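Adenosylmethionine-8-amino-7-oxononanoate aminotransferase (Methanocaldococcus jannaschii, PDB 6ZHK) probably catalyses, as a pyridoxal-phosphate-dependent class-III aminotransferase, amino transfer from S-adenosylmethionine to 7-keto-8-aminopelargonate on the route to biotin. Local coordinates at residues Y134-Y137 and V138-D142; I218-I221 and E222-E226; I232-G235 and G236-S240; E318-N321 and Q322-E326. One frame throughout, in Å; residues are numbered along the deposited sequence.

In the fold
The four contacts are short-range pairings in one chain, and their chemistry follows their place in the fold. Contact 3 is the buried one, where strand 228-234 of the seven-stranded sheet leads through a turn to strand 237-238 near predicted substrate and cofactor residues; a carboxylate, backbone amides and two waters carry it. The others are partly buried and lie farther out. Contact 1 ends helix 122-140 with a glycine and an arginine-aspartate pair, and contact 4 follows helix 317-321 into a type I turn with apolar side chains. These two touch each other, and both reach the second subunit. Contact 2, on helix 211-224, touches no second subunit and mixes main-chain bonds with light packing.

Contact 1: residues Y134-Y137 and V138-D142; sequences YQYY and VLRGD
Arg140 lies back along the last turn of its helix against Tyr136 and Tyr137. Its CB rests 3.4 Å from Tyr136 O, the carbonyl that also accepts Arg140 N. Arg140 CD then passes the phenol end of the Tyr136 ring, 3.6 Å from Tyr136 OH. Beyond it the chain bends (chi3 71°), which swings the guanidinium round to Asp142. There the grip is side-on and two-pronged: Arg140 NE meets Asp142 OD1 at 2.8 Å and Arg140 NH1 meets Asp142 OD2 at 2.8 Å, both acceptors in the guanidinium plane. The edge of the Tyr137 ring abuts a face of the guanidinium, with planes 84° apart and Tyr137 CE1 3.5 Å from Arg140 NH1. At the tip, Arg140 NH2 gives Tyr136 OH a weak bond of 3.4 Å; that hydroxyl probably also bonds Glu318, and NH1 has a second salt bridge to Asp262. Asp142 is brought within reach by a Schellman motif: Gly141 takes positive phi and Asp142 N returns to Tyr137 O at 3.0 Å. This end of helix 122-140 leans through Tyr136 on Ile264, just before strand 265-268, and Gln322, just after helix 317-321, while Tyr134 and Val138 pack on Val174 of the second subunit.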
ATOM      1  N   TYR A 134       0.630  19.139  -3.153  1.00 15.01           N
ATOM      2  CA  TYR A 134       1.929  19.795  -3.173  1.00 13.17           C
ATOM      3  C   TYR A 134       2.253  20.189  -4.614  1.00 13.95           C
ATOM      4  O   TYR A 134       2.667  21.349  -4.901  1.00 11.42           O
ATOM      5  CB  TYR A 134       3.028  18.896  -2.585  1.00 14.49           C
ATOM      6  CG  TYR A 134       4.378  19.611  -2.635  1.00 14.30           C
ATOM      7  CD1 TYR A 134       4.700  20.561  -1.665  1.00 17.10           C
ATOM      8  CD2 TYR A 134       5.281  19.405  -3.683  1.00 14.18           C
ATOM      9  CE1 TYR A 134       5.909  21.264  -1.715  1.00 20.03           C
ATOM     10  CE2 TYR A 134       6.454  20.128  -3.759  1.00 16.39           C
ATOM     11  CZ  TYR A 134       6.774  21.035  -2.772  1.00 17.41           C
ATOM     12  OH  TYR A 134       7.946  21.759  -2.847  1.00 24.33           O
ATOM     13  N   GLN A 135       2.129  19.203  -5.508  1.00 13.37           N
ATOM     14  CA  GLN A 135       2.564  19.441  -6.882  1.00 14.76           C
ATOM     15  C   GLN A 135       1.585  20.331  -7.629  1.00 15.32           C
ATOM     16  O   GLN A 135       2.007  21.123  -8.481  1.00 15.89           O
ATOM     17  CB  GLN A 135       2.914  18.143  -7.604  1.00 16.23           C
ATOM     18  CG  GLN A 135       3.421  18.427  -9.021  1.00 18.01           C
ATOM     19  CD  GLN A 135       4.020  17.188  -9.610  1.00 19.76           C
ATOM     20  OE1 GLN A 135       3.750  16.069  -9.165  1.00 20.73           O
ATOM     21  NE2 GLN A 135       4.702  17.380 -10.731  1.00 24.40           N
ATOM     22  N   TYR A 136       0.304  20.293  -7.241  1.00 13.91           N
ATOM     23  CA  TYR A 136      -0.645  21.240  -7.819  1.00 13.70           C
ATOM     24  C   TYR A 136      -0.087  22.669  -7.723  1.00 13.23           C
ATOM     25  O   TYR A 136      -0.093  23.430  -8.706  1.00 13.24           O
ATOM     26  CB  TYR A 136      -1.970  21.172  -7.077  1.00 13.25           C
ATOM     27  CG  TYR A 136      -2.965  22.272  -7.374  1.00 14.86           C
ATOM     28  CD1 TYR A 136      -3.749  22.271  -8.539  1.00 16.40           C
ATOM     29  CD2 TYR A 136      -3.124  23.318  -6.484  1.00 17.19           C
ATOM     30  CE1 TYR A 136      -4.724  23.265  -8.765  1.00 14.27           C
ATOM     31  CE2 TYR A 136      -4.078  24.319  -6.713  1.00 15.35           C
ATOM     32  CZ  TYR A 136      -4.832  24.312  -7.871  1.00 16.51           C
ATOM     33  OH  TYR A 136      -5.799  25.285  -8.051  1.00 18.26           O
ATOM     34  N   TYR A 137       0.331  23.074  -6.521  1.00 12.67           N
ATOM     35  CA  TYR A 137       0.726  24.464  -6.334  1.00 14.46           C
ATOM     36  C   TYR A 137       2.045  24.745  -7.041  1.00 15.05           C
ATOM     37  O   TYR A 137       2.227  25.828  -7.578  1.00 15.72           O
ATOM     38  CB  TYR A 137       0.845  24.839  -4.852  1.00 13.13           C
ATOM     39  CG  TYR A 137      -0.501  24.940  -4.166  1.00 14.70           C
ATOM     40  CD1 TYR A 137      -1.371  25.982  -4.471  1.00 13.91           C
ATOM     41  CD2 TYR A 137      -0.921  23.972  -3.246  1.00 13.58           C
ATOM     42  CE1 TYR A 137      -2.609  26.109  -3.838  1.00 12.86           C
ATOM     43  CE2 TYR A 137      -2.151  24.104  -2.612  1.00 12.81           C
ATOM     44  CZ  TYR A 137      -2.994  25.157  -2.901  1.00 13.73           C
ATOM     45  OH  TYR A 137      -4.209  25.231  -2.269  1.00 11.97           O
ATOM     46  N   VAL A 138       2.961  23.764  -7.082  1.00 15.47           N
ATOM     47  CA  VAL A 138       4.162  24.020  -7.847  1.00 13.80           C
ATOM     48  C   VAL A 138       3.795  24.304  -9.307  1.00 15.40           C
ATOM     49  O   VAL A 138       4.362  25.211  -9.956  1.00 18.99           O
ATOM     50  CB  VAL A 138       5.072  22.785  -7.783  1.00 14.46           C
ATOM     51  CG1 VAL A 138       6.167  22.880  -8.821  1.00 16.51           C
ATOM     52  CG2 VAL A 138       5.624  22.583  -6.377  1.00 14.33           C
ATOM     53  N   LEU A 139       2.898  23.501  -9.872  1.00 13.11           N
ATOM     54  CA  LEU A 139       2.583  23.602 -11.282  1.00 14.60           C
ATOM     55  C   LEU A 139       1.817  24.895 -11.533  1.00 15.26           C
ATOM     56  O   LEU A 139       1.950  25.474 -12.586  1.00 16.41           O
ATOM     57  CB  LEU A 139       1.715  22.399 -11.718  1.00 15.98           C
ATOM     58  CG  LEU A 139       2.502  21.088 -11.879  1.00 17.23           C
ATOM     59  CD1 LEU A 139       1.551  19.924 -12.090  1.00 15.99           C
ATOM     60  CD2 LEU A 139       3.468  21.191 -13.054  1.00 21.70           C
ATOM     61  N   ARG A 140       1.013  25.300 -10.574  1.00 15.71           N
ATOM     62  CA  ARG A 140       0.198  26.495 -10.751  1.00 16.10           C
ATOM     63  C   ARG A 140       1.055  27.764 -10.602  1.00 15.90           C
ATOM     64  O   ARG A 140       0.589  28.869 -10.903  1.00 18.85           O
ATOM     65  CB  ARG A 140      -0.887  26.555  -9.680  1.00 17.71           C
ATOM     66  CG  ARG A 140      -2.028  27.519 -10.005  1.00 17.23           C
ATOM     67  CD  ARG A 140      -3.064  27.443  -8.891  1.00 19.79           C
ATOM     68  NE  ARG A 140      -2.633  28.036  -7.607  1.00 17.50           N
ATOM     69  CZ  ARG A 140      -3.450  28.477  -6.675  1.00 15.58           C
ATOM     70  NH1 ARG A 140      -2.962  29.061  -5.609  1.00 17.47           N
ATOM     71  NH2 ARG A 140      -4.752  28.283  -6.778  1.00 16.98           N
ATOM     72  N   GLY A 141       2.320  27.618 -10.192  1.00 15.58           N
ATOM     73  CA  GLY A 141       3.217  28.776 -10.112  1.00 15.86           C
ATOM     74  C   GLY A 141       3.335  29.369  -8.719  1.00 16.37           C
ATOM     75  O   GLY A 141       4.065  30.349  -8.508  1.00 19.08           O
ATOM     76  N   ASP A 142       2.696  28.752  -7.723  1.00 15.87           N
ATOM     77  CA  ASP A 142       2.889  29.206  -6.345  1.00 15.80           C
ATOM     78  C   ASP A 142       4.238  28.781  -5.786  1.00 16.18           C
ATOM     79  O   ASP A 142       4.737  27.725  -6.154  1.00 16.71           O
ATOM     80  CB  ASP A 142       1.811  28.668  -5.412  1.00 18.35           C
ATOM     81  CG  ASP A 142       0.409  29.018  -5.857  1.00 19.86           C
ATOM     82  OD1 ASP A 142       0.035  28.645  -6.970  1.00 20.24           O
ATOM     83  OD2 ASP A 142      -0.302  29.641  -5.055  1.00 24.88           O
TER

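Contact 2: residues I218-I221 and E222-E226; sequences ISLI and EKHAE
Glu222 N reaches back one turn to Ile218 O at 2.8 Å, the shortest polar bond here and nearly along the C=O axis. The Glu222 side chain stays close to the same carbonyl: its CG lies 3.2 Å from Ile218 O, and the extended chain lays OE2 at 3.6 Å from Ile218 CG2, so aliphatic carbon flanks the carboxylate. Two residues on, His224 N bonds Leu220 O at 2.9 Å, and the side chains meet as well. With CG beside the backbone N (chi1 -63°), the imidazole folds back toward Leu220, whose CG comes to the ring edge, in plane, and whose CD1 lies 3.9 Å from His224 CD2. One ring face is covered by Lys223 CG, 3.7 Å above its centre. The ring also stacks with Tyr183, and ND1 bonds Glu227, so packing and a polar tether together fix its rotation. Replacing His224 with an alanine would probably leave Glu227 and the Tyr183 ring without their mate and expose the flank of Leu220. Ala225 N makes a weak, bent bond (118°) to Ile221 O. Helix 211-224 lies against helix 250-261, with Ile221 on Val254 and Asn261, and against strand 147-151, where Leu220 and Ile221 share Ile149, just before the chain enters strand 228-234.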
ATOM      1  N   ILE A 218      -9.274  28.192  12.142  1.00 20.22           N
ATOM      2  CA  ILE A 218      -9.466  29.144  11.063  1.00 18.70           C
ATOM      3  C   ILE A 218      -8.324  30.155  11.098  1.00 17.50           C
ATOM      4  O   ILE A 218      -7.776  30.502  10.047  1.00 18.48           O
ATOM      5  CB  ILE A 218     -10.835  29.844  11.209  1.00 18.30           C
ATOM      6  CG1 ILE A 218     -11.953  28.821  10.961  1.00 21.72           C
ATOM      7  CG2 ILE A 218     -10.862  30.996  10.220  1.00 19.54           C
ATOM      8  CD1 ILE A 218     -13.412  29.350  11.214  1.00 21.92           C
ATOM      9  N   SER A 219      -7.969  30.608  12.306  1.00 18.31           N
ATOM     10  CA  SER A 219      -6.887  31.563  12.508  1.00 18.74           C
ATOM     11  C   SER A 219      -5.578  30.986  11.970  1.00 17.89           C
ATOM     12  O   SER A 219      -4.790  31.733  11.396  1.00 18.94           O
ATOM     13  CB  SER A 219      -6.729  31.927  13.994  1.00 20.70           C
ATOM     14  OG  SER A 219      -7.895  32.648  14.396  1.00 26.47           O
ATOM     15  N   LEU A 220      -5.314  29.715  12.228  1.00 20.10           N
ATOM     16  CA  LEU A 220      -4.084  29.115  11.711  1.00 20.43           C
ATOM     17  C   LEU A 220      -4.111  29.072  10.177  1.00 18.25           C
ATOM     18  O   LEU A 220      -3.105  29.370   9.556  1.00 23.03           O
ATOM     19  CB  LEU A 220      -4.010  27.722  12.299  1.00 23.34           C
ATOM     20  CG  LEU A 220      -2.658  27.073  12.520  1.00 28.79           C
ATOM     21  CD1 LEU A 220      -1.905  27.768  13.652  1.00 28.00           C
ATOM     22  CD2 LEU A 220      -2.914  25.630  12.903  1.00 26.67           C
ATOM     23  N   ILE A 221      -5.260  28.710   9.555  1.00 16.60           N
ATOM     24  CA  ILE A 221      -5.390  28.737   8.105  1.00 18.83           C
ATOM     25  C   ILE A 221      -5.132  30.145   7.564  1.00 25.04           C
ATOM     26  O   ILE A 221      -4.383  30.333   6.599  1.00 24.30           O
ATOM     27  CB  ILE A 221      -6.751  28.136   7.646  1.00 17.37           C
ATOM     28  CG1 ILE A 221      -6.800  26.656   8.032  1.00 19.22           C
ATOM     29  CG2 ILE A 221      -6.965  28.377   6.137  1.00 19.12           C
ATOM     30  CD1 ILE A 221      -8.202  26.017   7.942  1.00 19.67           C
ATOM     31  N   GLU A 222      -5.742  31.149   8.203  1.00 22.86           N
ATOM     32  CA  GLU A 222      -5.552  32.517   7.755  1.00 23.93           C
ATOM     33  C   GLU A 222      -4.084  32.929   7.897  1.00 22.17           C
ATOM     34  O   GLU A 222      -3.544  33.585   7.018  1.00 26.26           O
ATOM     35  CB  GLU A 222      -6.437  33.456   8.579  1.00 22.74           C
ATOM     36  CG  GLU A 222      -7.911  33.242   8.316  1.00 22.99           C
ATOM     37  CD  GLU A 222      -8.839  33.966   9.267  1.00 24.56           C
ATOM     38  OE1 GLU A 222      -8.416  34.234  10.427  1.00 25.75           O
ATOM     39  OE2 GLU A 222      -9.981  34.235   8.852  1.00 27.63           O
ATOM     40  N   LYS A 223      -3.457  32.567   8.985  1.00 19.49           N
ATOM     41  CA  LYS A 223      -2.081  32.959   9.232  1.00 23.41           C
ATOM     42  C   LYS A 223      -1.106  32.271   8.272  1.00 21.46           C
ATOM     43  O   LYS A 223      -0.227  32.951   7.767  1.00 19.47           O
ATOM     44  CB  LYS A 223      -1.643  32.636  10.668  1.00 22.69           C
ATOM     45  CG  LYS A 223      -0.225  33.071  11.028  1.00 27.05           C
ATOM     46  CD  LYS A 223       0.059  32.673  12.452  1.00 30.78           C
ATOM     47  CE  LYS A 223       1.271  33.313  13.102  1.00 36.79           C
ATOM     48  NZ  LYS A 223       1.298  32.909  14.529  1.00 41.51           N
ATOM     49  N   HIS A 224      -1.301  30.979   7.959  1.00 20.49           N
ATOM     50  CA  HIS A 224      -0.253  30.239   7.254  1.00 19.85           C
ATOM     51  C   HIS A 224      -0.630  29.883   5.811  1.00 22.68           C
ATOM     52  O   HIS A 224       0.124  29.179   5.161  1.00 20.90           O
ATOM     53  CB  HIS A 224       0.095  28.978   8.034  1.00 18.56           C
ATOM     54  CG  HIS A 224       0.662  29.312   9.377  1.00 22.97           C
ATOM     55  ND1 HIS A 224       1.898  29.951   9.494  1.00 22.27           N
ATOM     56  CD2 HIS A 224       0.200  29.093  10.626  1.00 20.36           C
ATOM     57  CE1 HIS A 224       2.172  30.119  10.774  1.00 24.80           C
ATOM     58  NE2 HIS A 224       1.153  29.584  11.501  1.00 23.20           N
ATOM     59  N   ALA A 225      -1.783  30.360   5.323  1.00 20.48           N
ATOM     60  CA  ALA A 225      -2.348  30.068   4.019  1.00 19.52           C
ATOM     61  C   ALA A 225      -1.317  30.040   2.878  1.00 21.14           C
ATOM     62  O   ALA A 225      -1.319  29.085   2.090  1.00 19.71           O
ATOM     63  CB  ALA A 225      -3.495  31.040   3.739  1.00 19.04           C
ATOM     64  N   GLU A 226      -0.442  31.068   2.796  1.00 17.69           N
ATOM     65  CA  GLU A 226       0.378  31.199   1.597  1.00 17.64           C
ATOM     66  C   GLU A 226       1.602  30.286   1.731  1.00 18.01           C
ATOM     67  O   GLU A 226       2.390  30.202   0.809  1.00 18.36           O
ATOM     68  CB  GLU A 226       0.796  32.661   1.346  1.00 22.54           C
ATOM     69  CG  GLU A 226      -0.426  33.528   0.978  1.00 26.12           C
ATOM     70  CD  GLU A 226      -0.211  35.001   0.636  1.00 31.51           C
ATOM     71  OE1 GLU A 226       0.787  35.339  -0.004  1.00 32.73           O
ATOM     72  OE2 GLU A 226      -1.051  35.827   1.027  1.00 36.59           O
TER

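Contact 3: residues I232-G235 and G236-S240; sequences ILEG and GIMGS
Glu234 holds CG beside its backbone N (chi1 -72°) and then runs extended, which carries its carboxylate across the turn to the main chain of Met238 and Gly239. Gly239 N bonds OE1 of Glu234 at 3.0 Å, from the syn side and 26° out of the carboxylate plane. Two waters give hydrogens to the same oxygen: one, 2.7 Å from Glu234 OE1, accepts from Ser240 N, and the other, 2.8 Å from Glu234 OE1, also donates to Ile237 O. Three donors therefore grip OE1, while OE2 takes Tyr155 N. Nearer the backbone, Glu234 CB sits 3.3 Å from Ile237 O, and the side chain crosses that of Met238 at about a right angle, OE2 being 3.9 Å from Met238 CB. The chain reverses through an inverse gamma turn centred on Gly235: Gly236 N meets Glu234 O at 2.8 Å from above the carbonyl plane. Gly236 follows with positive phi, where a side chain would clash with Gly235 O. An alanine in place of Glu234 would probably leave Gly239 N and Tyr155 N without their acceptor and each water with one partner fewer. The buried carboxylate links the backbone of 236-240 to Tyr155 N, and with Tyr155 and Asp268 predicted to bind substrate and cofactor this is consistent with a second-shell role at the active site.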
ATOM      1  N   ILE A 232      -5.689  18.865   6.152  1.00 15.34           N
ATOM      2  CA  ILE A 232      -6.196  17.502   6.061  1.00 12.63           C
ATOM      3  C   ILE A 232      -6.806  17.154   7.411  1.00 14.05           C
ATOM      4  O   ILE A 232      -6.226  17.518   8.461  1.00 15.45           O
ATOM      5  CB  ILE A 232      -5.121  16.499   5.608  1.00 13.19           C
ATOM      6  CG1 ILE A 232      -5.745  15.085   5.575  1.00 13.20           C
ATOM      7  CG2 ILE A 232      -3.940  16.556   6.544  1.00 13.67           C
ATOM      8  CD1 ILE A 232      -4.796  14.000   5.004  1.00 11.66           C
ATOM      9  N   LEU A 233      -8.013  16.563   7.364  1.00 13.78           N
ATOM     10  CA  LEU A 233      -8.752  16.126   8.546  1.00 14.30           C
ATOM     11  C   LEU A 233      -9.377  14.784   8.232  1.00 13.30           C
ATOM     12  O   LEU A 233      -9.637  14.483   7.056  1.00 12.90           O
ATOM     13  CB  LEU A 233      -9.922  17.133   8.804  1.00 16.30           C
ATOM     14  CG  LEU A 233      -9.470  18.545   9.199  1.00 19.88           C
ATOM     15  CD1 LEU A 233     -10.684  19.466   9.419  1.00 17.96           C
ATOM     16  CD2 LEU A 233      -8.657  18.460  10.468  1.00 18.34           C
ATOM     17  N   GLU A 234      -9.743  14.038   9.283  1.00 14.29           N
ATOM     18  CA  GLU A 234     -10.575  12.834   9.128  1.00 15.37           C
ATOM     19  C   GLU A 234     -12.051  13.205   8.885  1.00 16.83           C
ATOM     20  O   GLU A 234     -12.461  14.319   9.170  1.00 20.73           O
ATOM     21  CB  GLU A 234     -10.429  11.991  10.404  1.00 12.97           C
ATOM     22  CG  GLU A 234      -9.040  11.321  10.501  1.00 15.32           C
ATOM     23  CD  GLU A 234      -8.761  10.640  11.837  1.00 16.34           C
ATOM     24  OE1 GLU A 234      -9.317   9.574  12.044  1.00 18.61           O
ATOM     25  OE2 GLU A 234      -8.098  11.256  12.717  1.00 17.16           O
ATOM     26  N   GLY A 235     -12.880  12.239   8.453  1.00 19.02           N
ATOM     27  CA  GLY A 235     -14.253  12.505   8.011  1.00 17.75           C
ATOM     28  C   GLY A 235     -15.247  12.564   9.183  1.00 19.38           C
ATOM     29  O   GLY A 235     -16.213  11.809   9.260  1.00 18.37           O
ATOM     30  N   GLY A 236     -15.014  13.491  10.112  1.00 19.97           N
ATOM     31  CA  GLY A 236     -16.092  13.825  11.037  1.00 20.09           C
ATOM     32  C   GLY A 236     -15.911  13.109  12.357  1.00 20.24           C
ATOM     33  O   GLY A 236     -16.637  13.394  13.330  1.00 20.29           O
ATOM     34  N   ILE A 237     -14.943  12.172  12.379  1.00 15.13           N
ATOM     35  CA  ILE A 237     -14.606  11.547  13.631  1.00 17.89           C
ATOM     36  C   ILE A 237     -13.142  11.118  13.589  1.00 17.02           C
ATOM     37  O   ILE A 237     -12.634  10.854  12.528  1.00 17.68           O
ATOM     38  CB  ILE A 237     -15.554  10.365  13.871  1.00 19.18           C
ATOM     39  CG1 ILE A 237     -15.274   9.609  15.190  1.00 20.05           C
ATOM     40  CG2 ILE A 237     -15.542   9.467  12.665  1.00 19.66           C
ATOM     41  CD1 ILE A 237     -16.467   8.743  15.568  1.00 16.42           C
ATOM     42  N   MET A 238     -12.462  11.281  14.716  1.00 17.58           N
ATOM     43  CA  MET A 238     -11.072  10.871  14.849  1.00 19.54           C
ATOM     44  C   MET A 238     -11.040   9.422  15.352  1.00 20.15           C
ATOM     45  O   MET A 238     -11.338   9.139  16.520  1.00 21.82           O
ATOM     46  CB  MET A 238     -10.335  11.817  15.803  1.00 19.79           C
ATOM     47  CG  MET A 238     -10.543  13.336  15.448  1.00 19.60           C
ATOM     48  SD  MET A 238      -9.753  14.398  16.699  1.00 24.85           S
ATOM     49  CE  MET A 238      -8.049  14.097  16.243  1.00 21.26           C
ATOM     50  N   GLY A 239     -10.723   8.489  14.462  1.00 19.62           N
ATOM     51  CA  GLY A 239     -10.813   7.080  14.823  1.00 20.52           C
ATOM     52  C   GLY A 239      -9.768   6.663  15.856  1.00 18.85           C
ATOM     53  O   GLY A 239     -10.093   6.213  16.985  1.00 16.88           O
ATOM     54  N   SER A 240      -8.523   6.726  15.418  1.00 19.86           N
ATOM     55  CA  SER A 240      -7.405   6.198  16.200  1.00 19.54           C
ATOM     56  C   SER A 240      -7.231   6.998  17.498  1.00 20.22           C
ATOM     57  O   SER A 240      -6.743   6.486  18.515  1.00 21.33           O
ATOM     58  CB  SER A 240      -6.169   6.223  15.361  0.50 21.85           C
ATOM     59  OG  SER A 240      -5.025   5.980  16.148  0.50 20.08           O
TER
HETATM   60  O   HOH W   1      -8.066   7.232  12.623  1.00 17.20           O
HETATM   61  O   HOH W   2     -11.672   8.672  10.911  1.00 23.39           O

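Contact 4: residues E318-N321 and Q322-E326; sequences EIYN and QFLGE
Leu324 points back at the preceding turn and rests against two side chains that it meets in different ways. It lies alongside Asn321, pointing the same way, with Leu324 CD1 3.5 Å from Asn321 OD1. Against Tyr320 it comes in at a slant, Leu324 CD2 reaching 4.0 Å from Tyr320 CE1. With CG anti to the backbone N (chi1 168°), the Tyr320 ring lies where Leu324 CD2 reaches it, and Asn321 OD1 stands at its edge, in plane. Phe323 uses an edge too: its CD1 comes within 3.3 Å of Ile319 O, with the carbonyl oxygens of both Ile319 and Tyr320 near the ring plane. Three backbone bonds accompany these orientations. Gln322 N bonds Ile319 O, Phe323 N bonds Tyr320 O at 3.0 Å, and Leu324 N bonds Asn321 O at 3.2 Å, the last closing a type I turn. In all three the donor stands well above the carbonyl plane, as expected when the reach is three residues and not four. Tyr320 and Phe323 also meet Trp22 of the second subunit edge-to-face, Tyr320 OH bonds Arg32 of that subunit, and its Gln27 bonds the backbone at Phe323 and Gly325. Within the chain, the end of helix 317-321 and the following loop lie along helix 122-140, Phe323 on Gln135 and Leu139, and Ile319 on Tyr136.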
ATOM      1  N   GLU A 318     -10.211  20.706 -11.243  1.00 17.02           N
ATOM      2  CA  GLU A 318      -9.280  21.822 -11.094  1.00 20.95           C
ATOM      3  C   GLU A 318      -7.888  21.273 -10.739  1.00 21.78           C
ATOM      4  O   GLU A 318      -6.880  21.642 -11.322  1.00 16.87           O
ATOM      5  CB  GLU A 318      -9.802  22.828 -10.062  1.00 22.06           C
ATOM      6  CG  GLU A 318      -8.769  23.858  -9.578  1.00 29.04           C
ATOM      7  CD  GLU A 318      -8.105  24.868 -10.525  1.00 36.90           C
ATOM      8  OE1 GLU A 318      -8.681  25.109 -11.636  1.00 41.65           O
ATOM      9  OE2 GLU A 318      -6.979  25.431 -10.172  1.00 34.60           O
ATOM     10  N   ILE A 319      -7.867  20.322  -9.825  1.00 14.96           N
ATOM     11  CA  ILE A 319      -6.583  19.774  -9.413  1.00 15.88           C
ATOM     12  C   ILE A 319      -5.972  18.965 -10.555  1.00 15.37           C
ATOM     13  O   ILE A 319      -4.806  19.152 -10.888  1.00 17.03           O
ATOM     14  CB  ILE A 319      -6.735  18.971  -8.117  1.00 13.43           C
ATOM     15  CG1 ILE A 319      -7.027  19.910  -6.933  1.00 14.83           C
ATOM     16  CG2 ILE A 319      -5.513  18.036  -7.880  1.00 12.73           C
ATOM     17  CD1 ILE A 319      -6.013  20.986  -6.664  0.50 18.79           C
ATOM     18  N   TYR A 320      -6.769  18.062 -11.135  1.00 13.77           N
ATOM     19  CA  TYR A 320      -6.333  17.174 -12.186  1.00 14.18           C
ATOM     20  C   TYR A 320      -5.753  17.991 -13.361  1.00 16.76           C
ATOM     21  O   TYR A 320      -4.762  17.624 -13.996  1.00 13.35           O
ATOM     22  CB  TYR A 320      -7.560  16.344 -12.600  1.00 15.36           C
ATOM     23  CG  TYR A 320      -7.479  15.519 -13.867  1.00 16.99           C
ATOM     24  CD1 TYR A 320      -7.689  16.088 -15.126  1.00 16.91           C
ATOM     25  CD2 TYR A 320      -7.273  14.132 -13.804  1.00 17.37           C
ATOM     26  CE1 TYR A 320      -7.651  15.311 -16.290  1.00 17.69           C
ATOM     27  CE2 TYR A 320      -7.277  13.340 -14.949  1.00 16.64           C
ATOM     28  CZ  TYR A 320      -7.471  13.936 -16.191  1.00 18.52           C
ATOM     29  OH  TYR A 320      -7.529  13.159 -17.295  1.00 16.88           O
ATOM     30  N   ASN A 321      -6.415  19.098 -13.684  1.00 13.82           N
ATOM     31  CA  ASN A 321      -6.049  19.789 -14.917  1.00 16.79           C
ATOM     32  C   ASN A 321      -4.660  20.412 -14.876  1.00 18.10           C
ATOM     33  O   ASN A 321      -4.089  20.621 -15.944  1.00 14.99           O
ATOM     34  CB  ASN A 321      -7.025  20.931 -15.225  1.00 16.17           C
ATOM     35  CG  ASN A 321      -8.361  20.438 -15.736  1.00 19.74           C
ATOM     36  OD1 ASN A 321      -8.476  19.312 -16.190  1.00 18.31           O
ATOM     37  ND2 ASN A 321      -9.420  21.237 -15.597  1.00 21.50           N
ATOM     38  N   GLN A 322      -4.136  20.758 -13.685  1.00 15.72           N
ATOM     39  CA  GLN A 322      -2.811  21.325 -13.562  1.00 17.54           C
ATOM     40  C   GLN A 322      -1.768  20.346 -14.074  1.00 17.77           C
ATOM     41  O   GLN A 322      -0.698  20.784 -14.463  1.00 16.90           O
ATOM     42  CB  GLN A 322      -2.405  21.663 -12.111  1.00 19.45           C
ATOM     43  CG  GLN A 322      -2.794  23.048 -11.632  1.00 22.56           C
ATOM     44  CD  GLN A 322      -2.398  24.237 -12.493  1.00 24.54           C
ATOM     45  OE1 GLN A 322      -1.309  24.311 -13.055  1.00 24.16           O
ATOM     46  NE2 GLN A 322      -3.321  25.158 -12.647  1.00 25.95           N
ATOM     47  N   PHE A 323      -2.066  19.028 -14.101  1.00 13.86           N
ATOM     48  CA  PHE A 323      -1.044  18.045 -14.468  1.00 14.13           C
ATOM     49  C   PHE A 323      -1.111  17.664 -15.952  1.00 15.32           C
ATOM     50  O   PHE A 323      -0.384  16.766 -16.420  1.00 16.02           O
ATOM     51  CB  PHE A 323      -1.208  16.765 -13.641  1.00 11.65           C
ATOM     52  CG  PHE A 323      -1.022  16.979 -12.163  1.00 12.96           C
ATOM     53  CD1 PHE A 323      -2.009  17.572 -11.394  1.00 10.44           C
ATOM     54  CD2 PHE A 323       0.155  16.566 -11.547  1.00 14.13           C
ATOM     55  CE1 PHE A 323      -1.806  17.728 -10.021  1.00 13.82           C
ATOM     56  CE2 PHE A 323       0.379  16.754 -10.175  1.00 14.78           C
ATOM     57  CZ  PHE A 323      -0.601  17.347  -9.397  1.00 14.67           C
ATOM     58  N   LEU A 324      -1.941  18.386 -16.705  1.00 16.48           N
ATOM     59  CA  LEU A 324      -2.051  18.191 -18.157  1.00 17.46           C
ATOM     60  C   LEU A 324      -0.984  19.012 -18.870  1.00 19.47           C
ATOM     61  O   LEU A 324      -0.780  20.196 -18.538  1.00 19.44           O
ATOM     62  CB  LEU A 324      -3.450  18.675 -18.592  1.00 14.41           C
ATOM     63  CG  LEU A 324      -4.595  17.851 -18.041  1.00 15.94           C
ATOM     64  CD1 LEU A 324      -5.970  18.450 -18.427  1.00 14.56           C
ATOM     65  CD2 LEU A 324      -4.500  16.410 -18.511  1.00 17.62           C
ATOM     66  N   GLY A 325      -0.444  18.422 -19.940  1.00 20.05           N
ATOM     67  CA  GLY A 325       0.527  19.079 -20.804  1.00 23.85           C
ATOM     68  C   GLY A 325       1.139  18.095 -21.803  1.00 23.74           C
ATOM     69  O   GLY A 325       0.710  16.954 -21.893  1.00 19.50           O
ATOM     70  N   GLU A 326       2.181  18.518 -22.524  1.00 22.48           N
ATOM     71  CA  GLU A 326       2.821  17.625 -23.467  1.00 24.50           C
ATOM     72  C   GLU A 326       3.748  16.719 -22.668  1.00 20.38           C
ATOM     73  O   GLU A 326       4.235  17.122 -21.615  1.00 19.99           O
ATOM     74  CB  GLU A 326       3.614  18.482 -24.446  1.00 27.16           C
ATOM     75  CG  GLU A 326       2.670  19.055 -25.485  1.00 38.37           C
ATOM     76  CD  GLU A 326       3.456  19.559 -26.677  1.00 57.96           C
ATOM     77  OE1 GLU A 326       4.156  18.737 -27.360  1.00 62.33           O
ATOM     78  OE2 GLU A 326       3.414  20.782 -26.896  1.00 66.09           O
TER